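Local atomic coordinates of putative uncharacterized protein PH0242 (Pyrococcus horikoshii, PDB entry 3VU1), a protein that belongs to the archaeal AglB oligosaccharyltransferases, the fragment here being the largely beta-stranded C-terminal globular domain, crystallised with a calcium ion. Residues 92-97 against 125-130; 96-101 against 119-124; 100-105 against 411-416; 106-111 against 205-210. All coordinates share one frame; numbering follows the deposited sequence.

Interaction 1 (92-97 against 125-130)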
loop_
_atom_site.group_PDB
_atom_site.type_symbol
_atom_site.label_atom_id
_atom_site.label_comp_id
_atom_site.label_asym_id
_atom_site.label_seq_id
_atom_site.Cartn_x
_atom_site.Cartn_y
_atom_site.Cartn_z
ATOM N N ASN A 92 8.009 13.091 6.545
ATOM C CA ASN A 92 8.398 13.378 7.924
ATOM C C ASN A 92 8.186 12.226 8.881
ATOM O O ASN A 92 8.666 12.281 10.018
ATOM C CB ASN A 92 7.684 14.617 8.404
ATOM C CG ASN A 92 8.177 15.855 7.686
ATOM O OD1 ASN A 92 9.331 15.888 7.257
ATOM N ND2 ASN A 92 7.304 16.871 7.519
ATOM N N ASP A 93 7.519 11.164 8.423
ATOM C CA ASP A 93 7.368 9.987 9.278
ATOM C C ASP A 93 8.677 9.256 9.603
ATOM O O ASP A 93 8.690 8.375 10.475
ATOM C CB ASP A 93 6.248 9.044 8.819
ATOM C CG ASP A 93 4.849 9.631 9.070
ATOM O OD1 ASP A 93 4.652 10.304 10.131
ATOM O OD2 ASP A 93 3.953 9.436 8.201
ATOM N N TRP A 94 9.780 9.633 8.963
ATOM C CA TRP A 94 11.073 9.118 9.422
ATOM C C TRP A 94 11.146 9.338 10.924
ATOM O O TRP A 94 11.648 8.486 11.667
ATOM C CB TRP A 94 12.265 9.751 8.670
ATOM C CG TRP A 94 12.432 11.219 9.001
ATOM C CD1 TRP A 94 11.915 12.324 8.306
ATOM C CD2 TRP A 94 13.093 11.791 10.183
ATOM N NE1 TRP A 94 12.226 13.495 8.953
ATOM C CE2 TRP A 94 12.927 13.256 10.079
ATOM C CE3 TRP A 94 13.780 11.259 11.276
ATOM C CZ2 TRP A 94 13.441 14.128 11.035
ATOM C CZ3 TRP A 94 14.291 12.150 12.237
ATOM C CH2 TRP A 94 14.114 13.556 12.117
ATOM N N ALA A 95 10.602 10.459 11.399
ATOM C CA ALA A 95 10.682 10.808 12.834
ATOM C C ALA A 95 9.888 9.833 13.694
ATOM O O ALA A 95 10.191 9.670 14.855
ATOM C CB ALA A 95 10.201 12.233 13.090
ATOM N N LYS A 96 8.862 9.205 13.125
ATOM C CA LYS A 96 8.114 8.203 13.860
ATOM C C LYS A 96 8.558 6.775 13.532
ATOM O O LYS A 96 7.919 5.802 13.967
ATOM C CB LYS A 96 6.615 8.372 13.614
ATOM C CG LYS A 96 6.060 9.571 14.329
ATOM C CD LYS A 96 4.654 9.922 13.916
ATOM C CE LYS A 96 4.143 10.888 14.964
ATOM N NZ LYS A 96 2.671 10.995 15.001
ATOM N N PHE A 97 9.658 6.633 12.793
ATOM C CA PHE A 97 9.926 5.326 12.225
ATOM C C PHE A 97 10.298 4.194 13.181
ATOM O O PHE A 97 10.031 3.041 12.859
ATOM C CB PHE A 97 10.833 5.371 10.995
ATOM C CG PHE A 97 10.449 4.343 9.954
ATOM C CD1 PHE A 97 9.283 4.500 9.199
ATOM C CD2 PHE A 97 11.215 3.207 9.757
ATOM C CE1 PHE A 97 8.896 3.547 8.271
ATOM C CE2 PHE A 97 10.849 2.272 8.814
ATOM C CZ PHE A 97 9.685 2.435 8.080
ATOM N N ILE A 125 15.855 5.495 10.934
ATOM C CA ILE A 125 15.959 6.357 9.756
ATOM C C ILE A 125 16.413 7.770 10.132
ATOM O O ILE A 125 15.830 8.420 10.972
ATOM C CB ILE A 125 14.631 6.458 8.952
ATOM C CG1 ILE A 125 14.036 5.086 8.719
ATOM C CG2 ILE A 125 14.868 7.135 7.598
ATOM C CD1 ILE A 125 13.016 5.058 7.610
ATOM N N LEU A 126 17.456 8.228 9.472
ATOM C CA LEU A 126 17.942 9.566 9.611
ATOM C C LEU A 126 18.097 10.131 8.198
ATOM O O LEU A 126 18.468 9.402 7.262
ATOM C CB LEU A 126 19.282 9.518 10.291
ATOM C CG LEU A 126 19.624 10.570 11.329
ATOM C CD1 LEU A 126 18.453 10.885 12.249
ATOM C CD2 LEU A 126 20.773 9.983 12.128
ATOM N N LEU A 127 17.784 11.419 8.047
ATOM C CA LEU A 127 17.846 12.094 6.762
ATOM C C LEU A 127 18.957 13.134 6.720
ATOM O O LEU A 127 19.192 13.885 7.688
ATOM C CB LEU A 127 16.517 12.749 6.416
ATOM C CG LEU A 127 15.405 11.756 6.155
ATOM C CD1 LEU A 127 14.189 12.504 5.644
ATOM C CD2 LEU A 127 15.834 10.658 5.177
ATOM N N THR A 128 19.651 13.177 5.595
ATOM C CA THR A 128 20.626 14.222 5.400
ATOM C C THR A 128 20.292 14.996 4.137
ATOM O O THR A 128 19.692 14.457 3.214
ATOM C CB THR A 128 22.068 13.677 5.409
ATOM O OG1 THR A 128 22.218 12.686 4.389
ATOM C CG2 THR A 128 22.424 13.086 6.795
ATOM N N GLN A 129 20.642 16.278 4.136
ATOM C CA GLN A 129 20.318 17.196 3.049
ATOM C C GLN A 129 21.573 17.323 2.227
ATOM O O GLN A 129 22.655 17.471 2.776
ATOM C CB GLN A 129 19.931 18.556 3.635
ATOM C CG GLN A 129 18.690 19.200 3.029
ATOM C CD GLN A 129 17.496 18.248 2.930
ATOM O OE1 GLN A 129 17.088 17.641 3.926
ATOM N NE2 GLN A 129 16.931 18.115 1.718
ATOM N N ALA A 130 21.432 17.210 0.918
ATOM C CA ALA A 130 22.537 17.402 -0.020
ATOM C C ALA A 130 22.969 18.852 0.014
ATOM O O ALA A 130 22.148 19.731 -0.166
ATOM C CB ALA A 130 22.092 17.048 -1.422
#
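Trp94 presents one face of its indole to Leu127. Leu127 CG sits over that face, and its CD1 branch reaches toward the pyrrole side of the ring system, 3.5 Å from Trp94 CD1. The opposite face is taken by the tryptophan's own turn, where Ala95 CB lies 3.9 Å above the plane, over the centre, with Asn92 O nearer the rim on that same side. The indole is thus clasped between its parent 3-10 turn and the strand. Trp94 CG is held between the backbone N and the carbonyl carbon (chi1 68°), which sets the indole against Leu127.

Strand 125-130 belongs to the mixed sheet of the insert region, paired antiparallel with 200-205 and 134-137, and residues 92-97 lead from strand 86-90 into helix 97-103. Two residues earlier on the strand than Leu127, Ile125 divides its branches between two aromatic residues. CG2 packs on Trp94 CB at 3.8 Å, while CD1 makes a CH-pi contact over the face of Phe97, 3.7 Å from the ring centroid and 25° off the normal. Ile125 CG1 follows CD1 onto the same ring, 3.5 Å from Phe97 CD2. Phe213 of helix 212-218 meets the Phe97 ring too, and also touches Ile125; Phe218 of that helix packs on Leu127.

Interaction 2 (96-101 against 119-124)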
loop_
_atom_site.group_PDB
_atom_site.type_symbol
_atom_site.label_atom_id
_atom_site.label_comp_id
_atom_site.label_asym_id
_atom_site.label_seq_id
_atom_site.Cartn_x
_atom_site.Cartn_y
_atom_site.Cartn_z
ATOM N N LYS A 96 8.862 9.205 13.125
ATOM C CA LYS A 96 8.114 8.203 13.860
ATOM C C LYS A 96 8.558 6.775 13.532
ATOM O O LYS A 96 7.919 5.802 13.967
ATOM C CB LYS A 96 6.615 8.372 13.614
ATOM C CG LYS A 96 6.060 9.571 14.329
ATOM C CD LYS A 96 4.654 9.922 13.916
ATOM C CE LYS A 96 4.143 10.888 14.964
ATOM N NZ LYS A 96 2.671 10.995 15.001
ATOM N N PHE A 97 9.658 6.633 12.793
ATOM C CA PHE A 97 9.926 5.326 12.225
ATOM C C PHE A 97 10.298 4.194 13.181
ATOM O O PHE A 97 10.031 3.041 12.859
ATOM C CB PHE A 97 10.833 5.371 10.995
ATOM C CG PHE A 97 10.449 4.343 9.954
ATOM C CD1 PHE A 97 9.283 4.500 9.199
ATOM C CD2 PHE A 97 11.215 3.207 9.757
ATOM C CE1 PHE A 97 8.896 3.547 8.271
ATOM C CE2 PHE A 97 10.849 2.272 8.814
ATOM C CZ PHE A 97 9.685 2.435 8.080
ATOM N N ASN A 98 10.865 4.494 14.347
ATOM C CA ASN A 98 11.081 3.449 15.351
ATOM C C ASN A 98 9.750 2.847 15.782
ATOM O O ASN A 98 9.594 1.633 15.797
ATOM C CB ASN A 98 11.825 3.975 16.576
ATOM C CG ASN A 98 13.338 3.997 16.386
ATOM O OD1 ASN A 98 14.066 3.690 17.333
ATOM N ND2 ASN A 98 13.826 4.352 15.174
ATOM N N ALA A 99 8.767 3.698 16.075
ATOM C CA ALA A 99 7.463 3.194 16.481
ATOM C C ALA A 99 6.886 2.315 15.389
ATOM O O ALA A 99 6.413 1.197 15.689
ATOM C CB ALA A 99 6.505 4.322 16.855
ATOM N N ILE A 100 6.903 2.826 14.146
ATOM C CA ILE A 100 6.355 2.109 13.010
ATOM C C ILE A 100 7.108 0.807 12.828
ATOM O O ILE A 100 6.491 -0.228 12.616
ATOM C CB ILE A 100 6.433 2.923 11.703
ATOM C CG1 ILE A 100 5.673 4.261 11.858
ATOM C CG2 ILE A 100 5.898 2.106 10.517
ATOM C CD1 ILE A 100 5.850 5.236 10.710
ATOM N N SER A 101 8.433 0.838 12.925
ATOM C CA SER A 101 9.213 -0.390 12.781
ATOM C C SER A 101 8.849 -1.422 13.846
ATOM O O SER A 101 8.664 -2.628 13.538
ATOM C CB SER A 101 10.697 -0.112 12.835
ATOM O OG SER A 101 11.059 0.738 11.773
ATOM N N ARG A 119 19.351 0.929 27.422
ATOM C CA ARG A 119 20.449 0.787 26.464
ATOM C C ARG A 119 20.049 -0.055 25.259
ATOM O O ARG A 119 19.190 -0.931 25.352
ATOM C CB ARG A 119 21.693 0.187 27.125
ATOM C CG ARG A 119 22.194 0.960 28.334
ATOM C CD ARG A 119 23.642 0.631 28.676
ATOM N NE ARG A 119 23.858 -0.781 29.011
ATOM C CZ ARG A 119 23.724 -1.316 30.228
ATOM N NH1 ARG A 119 23.352 -0.569 31.261
ATOM N NH2 ARG A 119 23.962 -2.609 30.415
ATOM N N GLY A 120 20.690 0.206 24.131
ATOM C CA GLY A 120 20.477 -0.600 22.947
ATOM C C GLY A 120 19.576 -0.024 21.880
ATOM O O GLY A 120 19.474 -0.604 20.800
ATOM N N ARG A 121 18.916 1.102 22.160
ATOM C CA ARG A 121 18.036 1.748 21.175
ATOM C C ARG A 121 18.784 2.089 19.895
ATOM O O ARG A 121 19.964 2.380 19.900
ATOM C CB ARG A 121 17.389 3.009 21.730
ATOM C CG ARG A 121 16.391 3.641 20.776
ATOM C CD ARG A 121 15.906 4.978 21.306
ATOM N NE ARG A 121 14.705 5.413 20.610
ATOM C CZ ARG A 121 14.683 6.189 19.519
ATOM N NH1 ARG A 121 15.810 6.657 19.003
ATOM N NH2 ARG A 121 13.510 6.503 18.945
ATOM N N VAL A 122 18.052 2.067 18.802
ATOM C CA VAL A 122 18.599 2.131 17.462
ATOM C C VAL A 122 17.868 3.251 16.704
ATOM O O VAL A 122 16.660 3.461 16.890
ATOM C CB VAL A 122 18.401 0.731 16.824
ATOM C CG1 VAL A 122 18.012 0.788 15.366
ATOM C CG2 VAL A 122 19.620 -0.160 17.071
ATOM N N THR A 123 18.583 4.004 15.884
ATOM C CA THR A 123 17.909 4.985 15.038
ATOM C C THR A 123 17.541 4.338 13.722
ATOM O O THR A 123 18.439 3.985 12.952
ATOM C CB THR A 123 18.790 6.217 14.772
ATOM O OG1 THR A 123 19.079 6.839 16.024
ATOM C CG2 THR A 123 18.045 7.236 13.873
ATOM N N THR A 124 16.249 4.174 13.447
ATOM C CA THR A 124 15.879 3.427 12.237
ATOM C C THR A 124 16.094 4.179 10.914
ATOM O O THR A 124 16.482 3.567 9.907
ATOM C CB THR A 124 14.460 2.833 12.306
ATOM O OG1 THR A 124 13.527 3.872 12.631
ATOM C CG2 THR A 124 14.401 1.703 13.369
#
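Asn98 turns its side chain across the loop of residues 121-124, with its CG 3.4 Å from Val122 O and its amide lying between that oxygen and Thr124. CG stands beside the backbone N (chi1 -84°), which carries the amide off the side of the helix and against the neighbouring backbone.

The close-fitting half lies around Thr124, which is buried with Phe97 and Ser101. Its OG1 comes in at the edge of the Phe97 ring, in the ring plane, and is 3.5 Å from Phe97 CB; its CG2 branch turns to Ser101 instead, 3.8 Å from Ser101 OG. That serine hydroxyl bonds back to Phe97 O at 2.7 Å, from above the carbonyl plane, while Ser101 N reaches the same oxygen from the other face, so two donors of one residue grip it.

Toward solvent the contact thins to a single arm. Arg121 stretches out from CG to NE and lays one face of its guanidinium against the outer end of the Asn98 amide, the two planes only 19° apart; Arg121 NE also makes a weak bond to Asn113 OD1.

Behind this, Ile100 on helix 97-103 packs on Ala65 and Leu68 of helix 60-69, while residues 119-124 are joined by backbone bonds from Val122 to Glu111 of helix 109-113 and from Thr124 to Tyr205, the last residue of strand 200-205.

Interaction 3 (100-105 against 411-416)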
loop_
_atom_site.group_PDB
_atom_site.type_symbol
_atom_site.label_atom_id
_atom_site.label_comp_id
_atom_site.label_asym_id
_atom_site.label_seq_id
_atom_site.Cartn_x
_atom_site.Cartn_y
_atom_site.Cartn_z
ATOM N N ILE A 100 6.903 2.826 14.146
ATOM C CA ILE A 100 6.355 2.109 13.010
ATOM C C ILE A 100 7.108 0.807 12.828
ATOM O O ILE A 100 6.491 -0.228 12.616
ATOM C CB ILE A 100 6.433 2.923 11.703
ATOM C CG1 ILE A 100 5.673 4.261 11.858
ATOM C CG2 ILE A 100 5.898 2.106 10.517
ATOM C CD1 ILE A 100 5.850 5.236 10.710
ATOM N N SER A 101 8.433 0.838 12.925
ATOM C CA SER A 101 9.213 -0.390 12.781
ATOM C C SER A 101 8.849 -1.422 13.846
ATOM O O SER A 101 8.664 -2.628 13.538
ATOM C CB SER A 101 10.697 -0.112 12.835
ATOM O OG SER A 101 11.059 0.738 11.773
ATOM N N TYR A 102 8.741 -0.951 15.092
ATOM C CA TYR A 102 8.364 -1.830 16.200
ATOM C C TYR A 102 6.994 -2.412 15.959
ATOM O O TYR A 102 6.847 -3.635 15.910
ATOM C CB TYR A 102 8.435 -1.140 17.567
ATOM C CG TYR A 102 8.120 -2.071 18.727
ATOM C CD1 TYR A 102 8.816 -3.263 18.894
ATOM C CD2 TYR A 102 7.132 -1.755 19.659
ATOM C CE1 TYR A 102 8.542 -4.105 19.940
ATOM C CE2 TYR A 102 6.849 -2.595 20.714
ATOM C CZ TYR A 102 7.559 -3.774 20.848
ATOM O OH TYR A 102 7.299 -4.632 21.904
ATOM N N LEU A 103 6.013 -1.543 15.758
ATOM C CA LEU A 103 4.649 -1.985 15.595
ATOM C C LEU A 103 4.437 -2.873 14.381
ATOM O O LEU A 103 3.462 -3.614 14.356
ATOM C CB LEU A 103 3.699 -0.806 15.564
ATOM C CG LEU A 103 3.557 0.039 16.840
ATOM C CD1 LEU A 103 2.813 1.323 16.518
ATOM C CD2 LEU A 103 2.845 -0.735 17.948
ATOM N N GLY A 104 5.352 -2.832 13.407
ATOM C CA GLY A 104 5.242 -3.637 12.177
ATOM C C GLY A 104 6.089 -4.899 12.217
ATOM O O GLY A 104 6.132 -5.670 11.243
ATOM N N GLY A 105 6.779 -5.116 13.335
ATOM C CA GLY A 105 7.523 -6.355 13.536
ATOM C C GLY A 105 8.881 -6.375 12.863
ATOM O O GLY A 105 9.501 -7.429 12.762
ATOM N N ALA A 411 12.362 -9.546 22.168
ATOM C CA ALA A 411 11.185 -9.974 21.431
ATOM C C ALA A 411 10.867 -8.989 20.311
ATOM O O ALA A 411 10.989 -7.778 20.489
ATOM C CB ALA A 411 9.995 -10.092 22.374
ATOM N N SER A 412 10.476 -9.510 19.160
ATOM C CA SER A 412 9.745 -8.701 18.209
ATOM C C SER A 412 8.351 -9.326 18.100
ATOM O O SER A 412 8.147 -10.471 18.519
ATOM C CB SER A 412 10.471 -8.629 16.869
ATOM O OG SER A 412 10.453 -9.890 16.259
ATOM N N PHE A 413 7.388 -8.571 17.585
ATOM C CA PHE A 413 6.028 -9.077 17.427
ATOM C C PHE A 413 5.554 -8.958 15.975
ATOM O O PHE A 413 5.536 -7.869 15.408
ATOM C CB PHE A 413 5.095 -8.329 18.375
ATOM C CG PHE A 413 5.458 -8.485 19.816
ATOM C CD1 PHE A 413 4.944 -9.550 20.568
ATOM C CD2 PHE A 413 6.342 -7.586 20.431
ATOM C CE1 PHE A 413 5.285 -9.699 21.917
ATOM C CE2 PHE A 413 6.698 -7.741 21.771
ATOM C CZ PHE A 413 6.159 -8.796 22.522
ATOM N N GLU A 414 5.181 -10.072 15.358
ATOM C CA GLU A 414 4.818 -10.031 13.952
ATOM C C GLU A 414 3.313 -9.879 13.786
ATOM O O GLU A 414 2.569 -10.698 14.298
ATOM C CB GLU A 414 5.292 -11.294 13.268
ATOM C CG GLU A 414 5.434 -11.153 11.767
ATOM C CD GLU A 414 6.630 -11.938 11.285
ATOM O OE1 GLU A 414 6.427 -13.022 10.669
ATOM O OE2 GLU A 414 7.770 -11.483 11.565
ATOM N N PRO A 415 2.852 -8.803 13.111
ATOM C CA PRO A 415 1.387 -8.639 12.957
ATOM C C PRO A 415 0.760 -9.527 11.903
ATOM O O PRO A 415 1.385 -9.805 10.917
ATOM C CB PRO A 415 1.221 -7.168 12.566
ATOM C CG PRO A 415 2.570 -6.697 12.212
ATOM C CD PRO A 415 3.575 -7.532 12.918
ATOM N N HIS A 416 -0.486 -9.927 12.137
ATOM C CA HIS A 416 -1.285 -10.719 11.218
ATOM C C HIS A 416 -2.669 -10.121 11.079
ATOM O O HIS A 416 -3.206 -9.536 12.025
ATOM C CB HIS A 416 -1.456 -12.127 11.754
ATOM C CG HIS A 416 -0.187 -12.948 11.806
ATOM N ND1 HIS A 416 0.068 -13.961 10.926
ATOM C CD2 HIS A 416 0.886 -12.932 12.706
ATOM C CE1 HIS A 416 1.248 -14.552 11.234
ATOM N NE2 HIS A 416 1.750 -13.927 12.331
HETATM O O HOH W 1 8.208 -5.741 16.760
HETATM O O HOH W 2 4.099 -5.789 16.318
#
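Tyr102 O is gripped twice: a water donates to Tyr102 O from 2.6 Å, and Gly105 N bonds to it at 3.0 Å. The second bond belongs to the Schellman motif that ends helix 97-103, with Gly105 turned to positive phi. The water also accepts from Phe413 N and so ties the end of a helix to the start of strand 412-431, which runs antiparallel to strand 385-401. A second water works the same way one step along, donating to Phe413 O at 2.7 Å and, weakly, to Leu103 O. The polar link between the two segments is made through these waters, and Leu103 O has a further donor in His62 ND1.

Beside the waters the aromatic side chains of Tyr102 and Phe413 run alongside one another and point the same way. Tyr102 has its CG anti to the backbone N (chi1 -177°), which swings the phenol over to the strand. Its OH comes up to the edge of the Phe413 ring, near the ring plane and closest to CE2, while CZ lies 4.0 Å from Phe413 CD2. The phenol ring is also stacked with Tyr112, and Phe413 rests on Leu398 and Arg400 of strand 385-401.

Gly105, lacking a side chain, lets the backbones close to 4.6 Å between its CA and that of Glu414. Arg70 spans the same spot, bonding to Gly104 O through NE and forming a salt bridge to Glu414 OE2 through NH2. The Pro415 ring packs against the end of the helix, its CD 3.6 Å from Gly104 O.

Interaction 4 (106-111 against 205-210)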
loop_
_atom_site.group_PDB
_atom_site.type_symbol
_atom_site.label_atom_id
_atom_site.label_comp_id
_atom_site.label_asym_id
_atom_site.label_seq_id
_atom_site.Cartn_x
_atom_site.Cartn_y
_atom_site.Cartn_z
ATOM N N ALA A 106 9.368 -5.204 12.439
ATOM C CA ALA A 106 10.699 -5.066 11.811
ATOM C C ALA A 106 11.871 -5.107 12.795
ATOM O O ALA A 106 12.983 -5.448 12.421
ATOM C CB ALA A 106 10.758 -3.774 10.995
ATOM N N ILE A 107 11.626 -4.692 14.032
ATOM C CA ILE A 107 12.664 -4.560 15.041
ATOM C C ILE A 107 12.180 -5.075 16.407
ATOM O O ILE A 107 10.985 -5.209 16.661
ATOM C CB ILE A 107 13.135 -3.097 15.210
ATOM C CG1 ILE A 107 11.990 -2.170 15.630
ATOM C CG2 ILE A 107 13.800 -2.569 13.949
ATOM C CD1 ILE A 107 12.498 -0.822 16.103
ATOM N N THR A 108 13.123 -5.361 17.289
ATOM C CA THR A 108 12.781 -5.802 18.621
ATOM C C THR A 108 12.453 -4.608 19.525
ATOM O O THR A 108 12.740 -3.443 19.182
ATOM C CB THR A 108 13.921 -6.635 19.250
ATOM O OG1 THR A 108 15.013 -5.783 19.630
ATOM C CG2 THR A 108 14.386 -7.702 18.279
ATOM N N ARG A 109 11.865 -4.915 20.681
ATOM C CA ARG A 109 11.564 -3.919 21.693
ATOM C C ARG A 109 12.817 -3.166 22.105
ATOM O O ARG A 109 12.786 -1.941 22.263
ATOM C CB ARG A 109 10.928 -4.575 22.909
ATOM C CG ARG A 109 10.406 -3.587 23.927
ATOM C CD ARG A 109 9.197 -4.151 24.631
ATOM N NE ARG A 109 9.099 -3.582 25.960
ATOM C CZ ARG A 109 8.813 -4.285 27.045
ATOM N NH1 ARG A 109 8.765 -3.687 28.221
ATOM N NH2 ARG A 109 8.597 -5.591 26.954
ATOM N N LYS A 110 13.910 -3.912 22.256
ATOM C CA LYS A 110 15.202 -3.347 22.631
ATOM C C LYS A 110 15.657 -2.328 21.604
ATOM O O LYS A 110 16.048 -1.209 21.962
ATOM C CB LYS A 110 16.257 -4.435 22.762
ATOM C CG LYS A 110 17.629 -3.879 23.032
ATOM C CD LYS A 110 18.606 -4.959 23.458
ATOM C CE LYS A 110 19.979 -4.331 23.614
ATOM N NZ LYS A 110 21.039 -5.350 23.795
ATOM N N GLU A 111 15.592 -2.705 20.328
ATOM C CA GLU A 111 15.964 -1.787 19.261
ATOM C C GLU A 111 15.053 -0.539 19.197
ATOM O O GLU A 111 15.516 0.580 18.907
ATOM C CB GLU A 111 15.978 -2.523 17.941
ATOM C CG GLU A 111 17.010 -3.616 17.906
ATOM C CD GLU A 111 16.825 -4.541 16.725
ATOM O OE1 GLU A 111 15.685 -5.019 16.490
ATOM O OE2 GLU A 111 17.824 -4.780 16.018
ATOM N N TYR A 205 18.671 1.856 9.299
ATOM C CA TYR A 205 19.086 0.689 10.040
ATOM C C TYR A 205 18.778 -0.532 9.185
ATOM O O TYR A 205 17.787 -0.559 8.444
ATOM C CB TYR A 205 18.349 0.664 11.372
ATOM C CG TYR A 205 18.708 -0.475 12.265
ATOM C CD1 TYR A 205 19.995 -0.610 12.768
ATOM C CD2 TYR A 205 17.757 -1.424 12.626
ATOM C CE1 TYR A 205 20.330 -1.656 13.606
ATOM C CE2 TYR A 205 18.081 -2.477 13.465
ATOM C CZ TYR A 205 19.371 -2.579 13.954
ATOM O OH TYR A 205 19.712 -3.609 14.794
ATOM N N TYR A 206 19.640 -1.538 9.269
ATOM C CA TYR A 206 19.629 -2.608 8.263
ATOM C C TYR A 206 18.293 -3.330 8.172
ATOM O O TYR A 206 17.823 -3.607 7.080
ATOM C CB TYR A 206 20.816 -3.581 8.428
ATOM C CG TYR A 206 20.685 -4.604 9.529
ATOM C CD1 TYR A 206 20.343 -5.934 9.244
ATOM C CD2 TYR A 206 20.901 -4.256 10.859
ATOM C CE1 TYR A 206 20.223 -6.885 10.255
ATOM C CE2 TYR A 206 20.790 -5.199 11.873
ATOM C CZ TYR A 206 20.457 -6.510 11.570
ATOM O OH TYR A 206 20.364 -7.439 12.594
ATOM N N LYS A 207 17.670 -3.578 9.320
ATOM C CA LYS A 207 16.375 -4.267 9.375
ATOM C C LYS A 207 15.232 -3.556 8.633
ATOM O O LYS A 207 14.199 -4.149 8.371
ATOM C CB LYS A 207 15.974 -4.529 10.831
ATOM C CG LYS A 207 16.840 -5.570 11.529
ATOM C CD LYS A 207 16.360 -5.855 12.938
ATOM C CE LYS A 207 17.222 -6.927 13.587
ATOM N NZ LYS A 207 16.766 -7.208 14.980
ATOM N N VAL A 208 15.409 -2.283 8.314
ATOM C CA VAL A 208 14.367 -1.531 7.645
ATOM C C VAL A 208 14.916 -0.804 6.424
ATOM O O VAL A 208 14.225 0.040 5.846
ATOM C CB VAL A 208 13.651 -0.535 8.587
ATOM C CG1 VAL A 208 12.944 -1.267 9.706
ATOM C CG2 VAL A 208 14.624 0.494 9.156
ATOM N N ALA A 209 16.131 -1.169 6.000
ATOM C CA ALA A 209 16.724 -0.619 4.762
ATOM C C ALA A 209 15.864 -0.755 3.506
ATOM O O ALA A 209 15.829 0.151 2.697
ATOM C CB ALA A 209 18.085 -1.216 4.510
ATOM N N THR A 210 15.170 -1.873 3.332
ATOM C CA THR A 210 14.351 -2.053 2.130
ATOM C C THR A 210 12.845 -1.965 2.389
ATOM O O THR A 210 12.045 -2.458 1.598
ATOM C CB THR A 210 14.686 -3.370 1.404
ATOM O OG1 THR A 210 14.484 -4.491 2.286
ATOM C CG2 THR A 210 16.145 -3.346 0.900
#
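Glu111 holds both tyrosine and lysine of the facing loop with one carboxylate. OE2 accepts from Tyr205 OH at 2.5 Å, the hydroxyl coming to its anti side, 29° out of the carboxylate plane, and the phenol ring stands almost perpendicular to that plane. Lys207 NZ makes the salt bridge, 2.8 Å from Glu111 OE2 and 2.9 Å from Glu111 OE1, although both hydrogen bonds are weak.

OE1 is bound mainly from its own segment. Thr108 N donates to its anti lone pair at 2.7 Å, nearly straight at 175°, and Glu111 N returns a bond to Thr108 OG1 at 3.2 Å. The pair is a capping box at the start of helix 109-113, reinforced by a weak bond from Thr108 OG1 to Glu111 OE1. Each carboxylate oxygen therefore has at least one good donor plus the ammonium. Sitting at the helix N-terminus beside a lysine, the group is probably kept ionised.

Fully extended beyond CG, Lys207 lays its aliphatic chain along the Ala106 carbonyl, with CD 3.4 Å from Ala106 O, before its amine arrives at Glu111. Apolar contacts close the inner side: Ala106 CB meets Val208 CG1 at 3.6 Å, and Ile107 CG2 approaches the Tyr205 ring.

Val208 continues inward onto Phe97 and Ser101 of helix 97-103. On the loop side, Tyr206 is bonded through its backbone to Pro191 and Ala209 packs on Val193 of strand 192-196, while Arg109 joins the start of helix 109-113 to Ala411, just ahead of strand 412-431.

The first segments of all four contacts follow one another along residues 92-111. Interaction 1 sets the turn before helix 97-103 on the insert-region sheet with apolar and aromatic groups alone; interaction 2 uses the next turn, partly buried and mostly polar, sharing Phe97 with interaction 1. Interaction 3, the most buried, joins the helix end to a distant strand of the peripheral region through waters, a close glycine and an aromatic pair. Interaction 4 is partly buried and the only one with a salt bridge across its segments. It lies closest to interaction 2, their centres about 7 Å apart, with Ser101 OG packed on Val208 CG1 between them; Tyr102 OH against Arg109 CD joins it to interaction 3.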